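Local atomic coordinates of [4Fe-4S]-dependent U34-ARNt thiolase (PDB entry 6SCY), a protein that probably thiolates tRNA at uridine 34, as an ATP-binding transferase that carries a [4Fe-4S] cluster and zinc. Residues M4-C9 / N22-C28; A83-N87 / I152-S157. One frame throughout, in Å; residues are numbered along the deposited sequence.

Interaction 1: M4-C9 / N22-C28; sequences MKCRKC and NNYCKEC. With ZN (zinc ion), chain C; SO4 (sulfate ion), chain Y; SO4 (sulfate ion), chain U; SO4 (sulfate ion), chain K.
The side-chain amide of N22 meets R7 with its plane turned 58° from the guanidinium; N22 ND2 sits beside the guanidinium edge, and K8 CE stands above one face, toward its outer border. These groups flank a zinc finger built of two CxxC pairs, in the N-terminal LIM-type domain. R7 and N22 approach most closely nearer the backbone, with R7 CG 3.3 Å from N22 OD1. The Y24 ring receives K8 CG at its edge, while R7 CB and C6 SG approach it obliquely. C6 SG, C9 SG and C28 SG each bind the zinc ion at 2.2 Å; the fourth ligand, C25, stands farther off, with its SG 2.8 Å from zinc. C6 SG, swung opposite the backbone N (chi1 -173°), reaches the zinc and also receives weak hydrogen bonds from C25 N and K8 N, which probably temper its charge. C25 is the N-cap of helix 26-41, its SG taking a weak capping bond from C28 N. Outside the metal shell, the loop is tied to strand 22-24 by a nearly straight bond, R7 N to N23 O at 2.8 Å, and the same oxygen takes a CA-H contact from C6 CA at 3.4 Å.

Interaction 2: A83-N87 / I152-S157; sequences AIMVN and ILNRVS
I84 and V86 on strand 80-87 face L153, V156 and I152 of helix 141-159, packing the helix against one side of the parallel sheet of the PP-loop fold, a member of the HUP group. The two short segments run largely antiparallel, their axes 141° apart and 9.9 Å from each other at closest approach.

Apolar contacts join the two segments. I84 and V156 reach toward each other tip to tip, I84 CD1 coming to 3.5 Å from V156 CG2. I84 and L153 instead slide past one another in opposite senses, the CD2 branch of L153 lying 3.8 Å from I84 CB. That same methyl turns to V86, whose CG2 is 3.9 Å away, so L153 bridges two successive inward-facing strand residues. With CG1 of V86 anti to the backbone N (chi1 -168°), this branch takes the I152 end of the contact, at 4.1 Å from I152 CG2. With I84 cut back to an alanine, V156 CG2 is likely to lose the methyls it meets and L153 CD2 to keep only CB, opening a gap between strand and helix.

On the other side of the strand M85, pointing away from helix 141-159, packs on I98 and A101 of helix 95-108. L153 also touches L165 and I167, carrying the layer across to strand 164-167. V86 is predicted to bind ATP, and L153 lies close to G55, another residue predicted to do so, which puts the contact beside the probable nucleotide site.

The one side-chain hydrogen bond within these two segments is inside the helix. L153 O accepts from both S157 N, at 3.2 Å, and the S157 hydroxyl, giving the buried hydroxyl a partner and fixing the rotation of OG; S157 OG lies 2.7 Å from L153 O, nearly in line with the carbonyl bond, and 3.9 Å from I84 CD1.

In the fold
Interaction 1 closes before interaction 2 opens along the chain, and the two lie on opposite sides of its centre, about 38 Å apart between centres and about 24 Å between nearest atoms. They share no helix, strand or sheet. The 4-9/22-28 contact belongs to the N-terminal zinc domain, with its small antiparallel sheet of strands 15-17 and 22-24, and helix 26-41 leads from it toward the PP-loop domain. The 83-87/152-157 contact lies within that domain, where helix 141-159 also carries the cluster ligands C142 and C145. One contact thus lies in an outlying zinc module, the other in the core near the iron-sulfur cluster and the predicted ATP site.

Interaction 1: M4-C9 / N22-C28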
ATOM      1  N   MET A   4      17.846 -31.232  -4.570  1.00 89.13           N
ATOM      2  CA  MET A   4      16.498 -30.906  -4.080  1.00 87.26           C
ATOM      3  C   MET A   4      16.225 -31.517  -2.696  1.00 85.15           C
ATOM      4  O   MET A   4      15.085 -31.504  -2.229  1.00 84.52           O
ATOM      5  CB  MET A   4      15.409 -31.293  -5.097  1.00 89.89           C
ATOM      6  CG  MET A   4      14.116 -30.547  -4.918  1.00 93.91           C
ATOM      7  SD  MET A   4      13.401 -30.084  -6.497  1.00 98.74           S
ATOM      8  CE  MET A   4      14.176 -28.482  -6.726  1.00 95.48           C
ATOM      9  N   LYS A   5      17.279 -31.990  -2.021  1.00 77.05           N
ATOM     10  CA  LYS A   5      17.163 -32.571  -0.691  1.00 74.81           C
ATOM     11  C   LYS A   5      16.557 -31.603   0.336  1.00 74.16           C
ATOM     12  O   LYS A   5      16.745 -30.394   0.229  1.00 72.81           O
ATOM     13  CB  LYS A   5      18.506 -33.151  -0.218  1.00 77.15           C
ATOM     14  CG  LYS A   5      19.679 -32.173  -0.130  1.00 85.47           C
ATOM     15  CD  LYS A   5      20.933 -32.843   0.448  1.00 92.14           C
ATOM     16  CE  LYS A   5      21.614 -33.800  -0.507  1.00101.10           C
ATOM     17  NZ  LYS A   5      22.763 -34.494   0.130  1.00111.13           N
ATOM     18  N   CYS A   6      15.794 -32.153   1.296  1.00 68.76           N
ATOM     19  CA  CYS A   6      15.105 -31.432   2.369  1.00 67.48           C
ATOM     20  C   CYS A   6      16.068 -30.566   3.191  1.00 71.59           C
ATOM     21  O   CYS A   6      17.150 -31.032   3.545  1.00 71.20           O
ATOM     22  CB  CYS A   6      14.340 -32.414   3.252  1.00 67.36           C
ATOM     23  SG  CYS A   6      13.293 -31.631   4.500  1.00 70.88           S
ATOM     24  N   ARG A   7      15.673 -29.308   3.489  1.00 67.92           N
ATOM     25  CA  ARG A   7      16.475 -28.356   4.269  1.00 67.53           C
ATOM     26  C   ARG A   7      16.725 -28.818   5.722  1.00 70.29           C
ATOM     27  O   ARG A   7      17.781 -28.507   6.282  1.00 70.00           O
ATOM     28  CB  ARG A   7      15.842 -26.949   4.230  1.00 68.94           C
ATOM     29  CG  ARG A   7      16.723 -25.855   4.833  1.00 84.10           C
ATOM     30  CD  ARG A   7      16.053 -25.062   5.953  1.00 98.58           C
ATOM     31  NE  ARG A   7      16.751 -25.200   7.238  1.00105.41           N
ATOM     32  CZ  ARG A   7      16.834 -24.249   8.164  1.00110.47           C
ATOM     33  NH1 ARG A   7      16.272 -23.063   7.962  1.00 91.27           N
ATOM     34  NH2 ARG A   7      17.486 -24.472   9.296  1.00 94.05           N
ATOM     35  N   LYS A   8      15.778 -29.587   6.313  1.00 65.75           N
ATOM     36  CA  LYS A   8      15.864 -30.055   7.701  1.00 64.76           C
ATOM     37  C   LYS A   8      16.439 -31.466   7.899  1.00 66.80           C
ATOM     38  O   LYS A   8      16.991 -31.725   8.971  1.00 65.80           O
ATOM     39  CB  LYS A   8      14.500 -29.946   8.396  1.00 67.39           C
ATOM     40  CG  LYS A   8      14.092 -28.513   8.742  1.00 87.61           C
ATOM     41  CD  LYS A   8      14.731 -28.002  10.047  1.00101.08           C
ATOM     42  CE  LYS A   8      13.984 -26.827  10.622  1.00113.88           C
ATOM     43  NZ  LYS A   8      14.561 -26.381  11.916  1.00122.07           N
ATOM     44  N   CYS A   9      16.315 -32.373   6.903  1.00 62.89           N
ATOM     45  CA  CYS A   9      16.804 -33.751   7.048  1.00 62.32           C
ATOM     46  C   CYS A   9      17.568 -34.306   5.820  1.00 63.12           C
ATOM     47  O   CYS A   9      18.028 -35.443   5.866  1.00 61.91           O
ATOM     48  CB  CYS A   9      15.663 -34.680   7.456  1.00 63.18           C
ATOM     49  SG  CYS A   9      14.423 -34.950   6.160  1.00 67.27           S
ATOM     50  N   ASN A  22      13.759 -22.951  -0.142  1.00 75.10           N
ATOM     51  CA  ASN A  22      13.965 -24.179   0.595  1.00 73.92           C
ATOM     52  C   ASN A  22      13.071 -25.304   0.117  1.00 74.00           C
ATOM     53  O   ASN A  22      12.066 -25.086  -0.560  1.00 72.31           O
ATOM     54  CB  ASN A  22      13.843 -23.945   2.105  1.00 76.72           C
ATOM     55  CG  ASN A  22      15.124 -23.467   2.752  1.00103.29           C
ATOM     56  OD1 ASN A  22      16.241 -23.818   2.338  1.00 94.17           O
ATOM     57  ND2 ASN A  22      14.989 -22.668   3.799  1.00 97.96           N
ATOM     58  N   ASN A  23      13.477 -26.519   0.455  1.00 69.19           N
ATOM     59  CA  ASN A  23      12.780 -27.737   0.093  1.00 68.19           C
ATOM     60  C   ASN A  23      12.409 -28.525   1.350  1.00 71.57           C
ATOM     61  O   ASN A  23      13.227 -28.630   2.267  1.00 71.60           O
ATOM     62  CB  ASN A  23      13.658 -28.562  -0.848  1.00 67.15           C
ATOM     63  CG  ASN A  23      14.016 -27.877  -2.147  1.00 81.27           C
ATOM     64  OD1 ASN A  23      13.184 -27.246  -2.809  1.00 75.61           O
ATOM     65  ND2 ASN A  23      15.265 -28.000  -2.551  1.00 68.17           N
ATOM     66  N   TYR A  24      11.162 -29.042   1.410  1.00 67.20           N
ATOM     67  CA  TYR A  24      10.652 -29.813   2.548  1.00 66.52           C
ATOM     68  C   TYR A  24       9.879 -31.047   2.117  1.00 67.41           C
ATOM     69  O   TYR A  24       9.014 -30.963   1.244  1.00 66.10           O
ATOM     70  CB  TYR A  24       9.742 -28.956   3.448  1.00 68.57           C
ATOM     71  CG  TYR A  24      10.394 -27.723   4.032  1.00 71.50           C
ATOM     72  CD1 TYR A  24      11.299 -27.823   5.083  1.00 74.03           C
ATOM     73  CD2 TYR A  24      10.058 -26.453   3.581  1.00 72.35           C
ATOM     74  CE1 TYR A  24      11.882 -26.688   5.646  1.00 75.72           C
ATOM     75  CE2 TYR A  24      10.638 -25.312   4.134  1.00 73.54           C
ATOM     76  CZ  TYR A  24      11.551 -25.435   5.167  1.00 82.71           C
ATOM     77  OH  TYR A  24      12.129 -24.316   5.717  1.00 85.02           O
ATOM     78  N   CYS A  25      10.155 -32.187   2.768  1.00 63.27           N
ATOM     79  CA  CYS A  25       9.440 -33.444   2.540  1.00 62.65           C
ATOM     80  C   CYS A  25       8.102 -33.335   3.295  1.00 66.55           C
ATOM     81  O   CYS A  25       7.862 -32.305   3.925  1.00 66.18           O
ATOM     82  CB  CYS A  25      10.270 -34.627   3.031  1.00 62.64           C
ATOM     83  SG  CYS A  25      10.656 -34.575   4.798  1.00 66.37           S
ATOM     84  N   LYS A  26       7.239 -34.370   3.250  1.00 63.23           N
ATOM     85  CA  LYS A  26       5.935 -34.347   3.933  1.00 63.08           C
ATOM     86  C   LYS A  26       6.077 -34.014   5.426  1.00 67.30           C
ATOM     87  O   LYS A  26       5.528 -33.009   5.872  1.00 67.29           O
ATOM     88  CB  LYS A  26       5.178 -35.677   3.722  1.00 65.62           C
ATOM     89  CG  LYS A  26       3.737 -35.675   4.224  1.00 80.88           C
ATOM     90  CD  LYS A  26       3.091 -37.046   4.127  1.00 94.20           C
ATOM     91  CE  LYS A  26       1.708 -37.071   4.731  1.00107.98           C
ATOM     92  NZ  LYS A  26       1.086 -38.415   4.615  1.00120.02           N
ATOM     93  N   GLU A  27       6.868 -34.822   6.164  1.00 63.81           N
ATOM     94  CA  GLU A  27       7.107 -34.724   7.607  1.00 63.43           C
ATOM     95  C   GLU A  27       7.700 -33.409   8.060  1.00 65.85           C
ATOM     96  O   GLU A  27       7.280 -32.905   9.096  1.00 65.31           O
ATOM     97  CB  GLU A  27       7.973 -35.878   8.111  1.00 65.24           C
ATOM     98  CG  GLU A  27       7.393 -37.255   7.823  1.00 83.52           C
ATOM     99  CD  GLU A  27       8.142 -38.037   6.761  1.00119.15           C
ATOM    100  OE1 GLU A  27       8.287 -37.530   5.625  1.00117.35           O
ATOM    101  OE2 GLU A  27       8.582 -39.172   7.065  1.00118.52           O
ATOM    102  N   CYS A  28       8.682 -32.863   7.316  1.00 62.17           N
ATOM    103  CA  CYS A  28       9.348 -31.593   7.646  1.00 61.67           C
ATOM    104  C   CYS A  28       8.490 -30.387   7.311  1.00 63.31           C
ATOM    105  O   CYS A  28       8.662 -29.343   7.935  1.00 62.71           O
ATOM    106  CB  CYS A  28      10.725 -31.496   6.997  1.00 62.19           C
ATOM    107  SG  CYS A  28      11.953 -32.634   7.688  1.00 66.44           S
TER
HETATM  108 ZN    ZN C 401      12.938 -33.338   5.871  1.00 63.62          ZN
HETATM  109  S   SO4 Y 423      15.308 -28.683  14.256  1.00221.84           S
HETATM  110  O1  SO4 Y 423      14.049 -29.046  13.605  1.00221.87           O
HETATM  111  O2  SO4 Y 423      15.436 -29.405  15.522  1.00221.72           O
HETATM  112  O3  SO4 Y 423      16.425 -29.036  13.382  1.00221.94           O
HETATM  113  O4  SO4 Y 423      15.324 -27.244  14.511  1.00221.71           O
HETATM  114  S   SO4 U 419      -1.235 -40.607   5.563  1.00195.26           S
HETATM  115  O1  SO4 U 419      -1.760 -41.968   5.458  1.00195.50           O
HETATM  116  O2  SO4 U 419       0.152 -40.659   6.035  1.00195.19           O
HETATM  117  O3  SO4 U 419      -1.287 -39.966   4.248  1.00195.12           O
HETATM  118  O4  SO4 U 419      -2.049 -39.847   6.513  1.00195.12           O
HETATM  119  S   SO4 K 409      25.833 -35.623   1.826  1.00209.51           S
HETATM  120  O1  SO4 K 409      25.538 -36.004   3.206  1.00209.90           O
HETATM  121  O2  SO4 K 409      24.936 -36.340   0.919  1.00209.48           O
HETATM  122  O3  SO4 K 409      27.220 -35.966   1.511  1.00208.90           O
HETATM  123  O4  SO4 K 409      25.637 -34.182   1.667  1.00209.84           O

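Interaction 2: A83-N87 / I152-S157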
ATOM      1  N   ALA A  83     -16.625 -25.347  17.584  1.00 62.17           N
ATOM      2  CA  ALA A  83     -16.718 -24.910  16.188  1.00 62.00           C
ATOM      3  C   ALA A  83     -18.075 -24.301  15.917  1.00 65.81           C
ATOM      4  O   ALA A  83     -19.087 -24.874  16.309  1.00 65.79           O
ATOM      5  CB  ALA A  83     -16.473 -26.078  15.249  1.00 62.80           C
ATOM      6  N   ILE A  84     -18.104 -23.134  15.275  1.00 62.82           N
ATOM      7  CA  ILE A  84     -19.353 -22.445  14.945  1.00 63.34           C
ATOM      8  C   ILE A  84     -19.515 -22.318  13.440  1.00 70.49           C
ATOM      9  O   ILE A  84     -18.670 -21.706  12.774  1.00 70.60           O
ATOM     10  CB  ILE A  84     -19.532 -21.062  15.636  1.00 65.88           C
ATOM     11  CG1 ILE A  84     -19.072 -21.051  17.108  1.00 65.69           C
ATOM     12  CG2 ILE A  84     -20.980 -20.581  15.495  1.00 66.41           C
ATOM     13  CD1 ILE A  84     -18.354 -19.769  17.498  1.00 68.51           C
ATOM     14  N   MET A  85     -20.629 -22.865  12.920  1.00 68.68           N
ATOM     15  CA  MET A  85     -20.988 -22.787  11.506  1.00 69.57           C
ATOM     16  C   MET A  85     -22.168 -21.827  11.373  1.00 77.64           C
ATOM     17  O   MET A  85     -23.177 -22.003  12.063  1.00 77.83           O
ATOM     18  CB  MET A  85     -21.357 -24.170  10.950  1.00 71.57           C
ATOM     19  CG  MET A  85     -20.200 -25.134  10.892  1.00 74.74           C
ATOM     20  SD  MET A  85     -20.037 -26.033  12.444  1.00 78.33           S
ATOM     21  CE  MET A  85     -19.273 -27.498  11.873  1.00 74.73           C
ATOM     22  N   VAL A  86     -22.043 -20.803  10.512  1.00 76.65           N
ATOM     23  CA  VAL A  86     -23.104 -19.809  10.342  1.00 77.73           C
ATOM     24  C   VAL A  86     -23.786 -19.947   8.978  1.00 86.41           C
ATOM     25  O   VAL A  86     -23.210 -19.543   7.971  1.00 86.80           O
ATOM     26  CB  VAL A  86     -22.631 -18.352  10.630  1.00 81.08           C
ATOM     27  CG1 VAL A  86     -23.812 -17.400  10.719  1.00 80.55           C
ATOM     28  CG2 VAL A  86     -21.795 -18.268  11.902  1.00 80.99           C
ATOM     29  N   ASN A  87     -24.996 -20.527   8.931  1.00 86.37           N
ATOM     30  CA  ASN A  87     -25.734 -20.638   7.671  1.00 87.65           C
ATOM     31  C   ASN A  87     -26.379 -19.290   7.394  1.00 95.66           C
ATOM     32  O   ASN A  87     -27.328 -18.896   8.079  1.00 94.27           O
ATOM     33  CB  ASN A  87     -26.784 -21.761   7.700  1.00 86.77           C
ATOM     34  CG  ASN A  87     -27.759 -21.739   6.539  1.00 99.71           C
ATOM     35  OD1 ASN A  87     -27.407 -21.481   5.378  1.00 85.48           O
ATOM     36  ND2 ASN A  87     -29.017 -22.010   6.837  1.00 95.32           N
ATOM     37  N   ILE A 152     -22.465 -12.052  14.715  1.00 69.53           N
ATOM     38  CA  ILE A 152     -23.100 -13.324  15.101  1.00 67.76           C
ATOM     39  C   ILE A 152     -22.051 -14.173  15.816  1.00 71.87           C
ATOM     40  O   ILE A 152     -22.315 -14.654  16.924  1.00 72.26           O
ATOM     41  CB  ILE A 152     -23.734 -14.079  13.891  1.00 69.82           C
ATOM     42  CG1 ILE A 152     -24.813 -13.247  13.137  1.00 69.92           C
ATOM     43  CG2 ILE A 152     -24.275 -15.452  14.277  1.00 69.47           C
ATOM     44  CD1 ILE A 152     -25.788 -12.356  13.949  1.00 78.00           C
ATOM     45  N   LEU A 153     -20.844 -14.312  15.193  1.00 66.94           N
ATOM     46  CA  LEU A 153     -19.707 -15.061  15.736  1.00 65.86           C
ATOM     47  C   LEU A 153     -19.232 -14.520  17.070  1.00 69.95           C
ATOM     48  O   LEU A 153     -18.789 -15.299  17.910  1.00 70.10           O
ATOM     49  CB  LEU A 153     -18.532 -15.140  14.757  1.00 65.52           C
ATOM     50  CG  LEU A 153     -18.555 -16.240  13.699  1.00 69.74           C
ATOM     51  CD1 LEU A 153     -17.215 -16.312  12.990  1.00 69.95           C
ATOM     52  CD2 LEU A 153     -18.850 -17.602  14.306  1.00 71.81           C
ATOM     53  N   ASN A 154     -19.320 -13.194  17.267  1.00 66.11           N
ATOM     54  CA  ASN A 154     -18.931 -12.533  18.509  1.00 65.60           C
ATOM     55  C   ASN A 154     -19.957 -12.837  19.589  1.00 69.14           C
ATOM     56  O   ASN A 154     -19.581 -13.080  20.732  1.00 68.01           O
ATOM     57  CB  ASN A 154     -18.770 -11.019  18.293  1.00 64.53           C
ATOM     58  CG  ASN A 154     -18.483 -10.214  19.539  1.00 78.27           C
ATOM     59  OD1 ASN A 154     -17.423 -10.313  20.165  1.00 70.11           O
ATOM     60  ND2 ASN A 154     -19.433  -9.382  19.912  1.00 70.76           N
ATOM     61  N   ARG A 155     -21.248 -12.850  19.217  1.00 66.72           N
ATOM     62  CA  ARG A 155     -22.332 -13.109  20.154  1.00 67.21           C
ATOM     63  C   ARG A 155     -22.478 -14.592  20.501  1.00 71.00           C
ATOM     64  O   ARG A 155     -23.019 -14.894  21.568  1.00 71.82           O
ATOM     65  CB  ARG A 155     -23.655 -12.488  19.685  1.00 69.48           C
ATOM     66  CG  ARG A 155     -23.986 -11.186  20.420  1.00 85.43           C
ATOM     67  CD  ARG A 155     -25.319 -10.591  19.986  1.00101.18           C
ATOM     68  NE  ARG A 155     -25.757  -9.499  20.860  1.00113.36           N
ATOM     69  CZ  ARG A 155     -26.510  -9.657  21.948  1.00130.91           C
ATOM     70  NH1 ARG A 155     -26.908 -10.869  22.321  1.00118.21           N
ATOM     71  NH2 ARG A 155     -26.866  -8.605  22.674  1.00119.21           N
ATOM     72  N   VAL A 156     -21.994 -15.512  19.638  1.00 65.67           N
ATOM     73  CA  VAL A 156     -22.021 -16.950  19.944  1.00 64.80           C
ATOM     74  C   VAL A 156     -20.847 -17.305  20.856  1.00 67.91           C
ATOM     75  O   VAL A 156     -20.992 -18.161  21.727  1.00 67.33           O
ATOM     76  CB  VAL A 156     -22.153 -17.893  18.721  1.00 68.53           C
ATOM     77  CG1 VAL A 156     -23.552 -17.825  18.144  1.00 68.56           C
ATOM     78  CG2 VAL A 156     -21.132 -17.593  17.648  1.00 68.65           C
ATOM     79  N   SER A 157     -19.697 -16.610  20.674  1.00 64.63           N
ATOM     80  CA  SER A 157     -18.477 -16.780  21.471  1.00 64.28           C
ATOM     81  C   SER A 157     -18.672 -16.241  22.892  1.00 70.68           C
ATOM     82  O   SER A 157     -18.180 -16.848  23.844  1.00 70.50           O
ATOM     83  CB  SER A 157     -17.285 -16.113  20.795  1.00 64.71           C
ATOM     84  OG  SER A 157     -17.093 -16.650  19.496  1.00 66.29           O
TER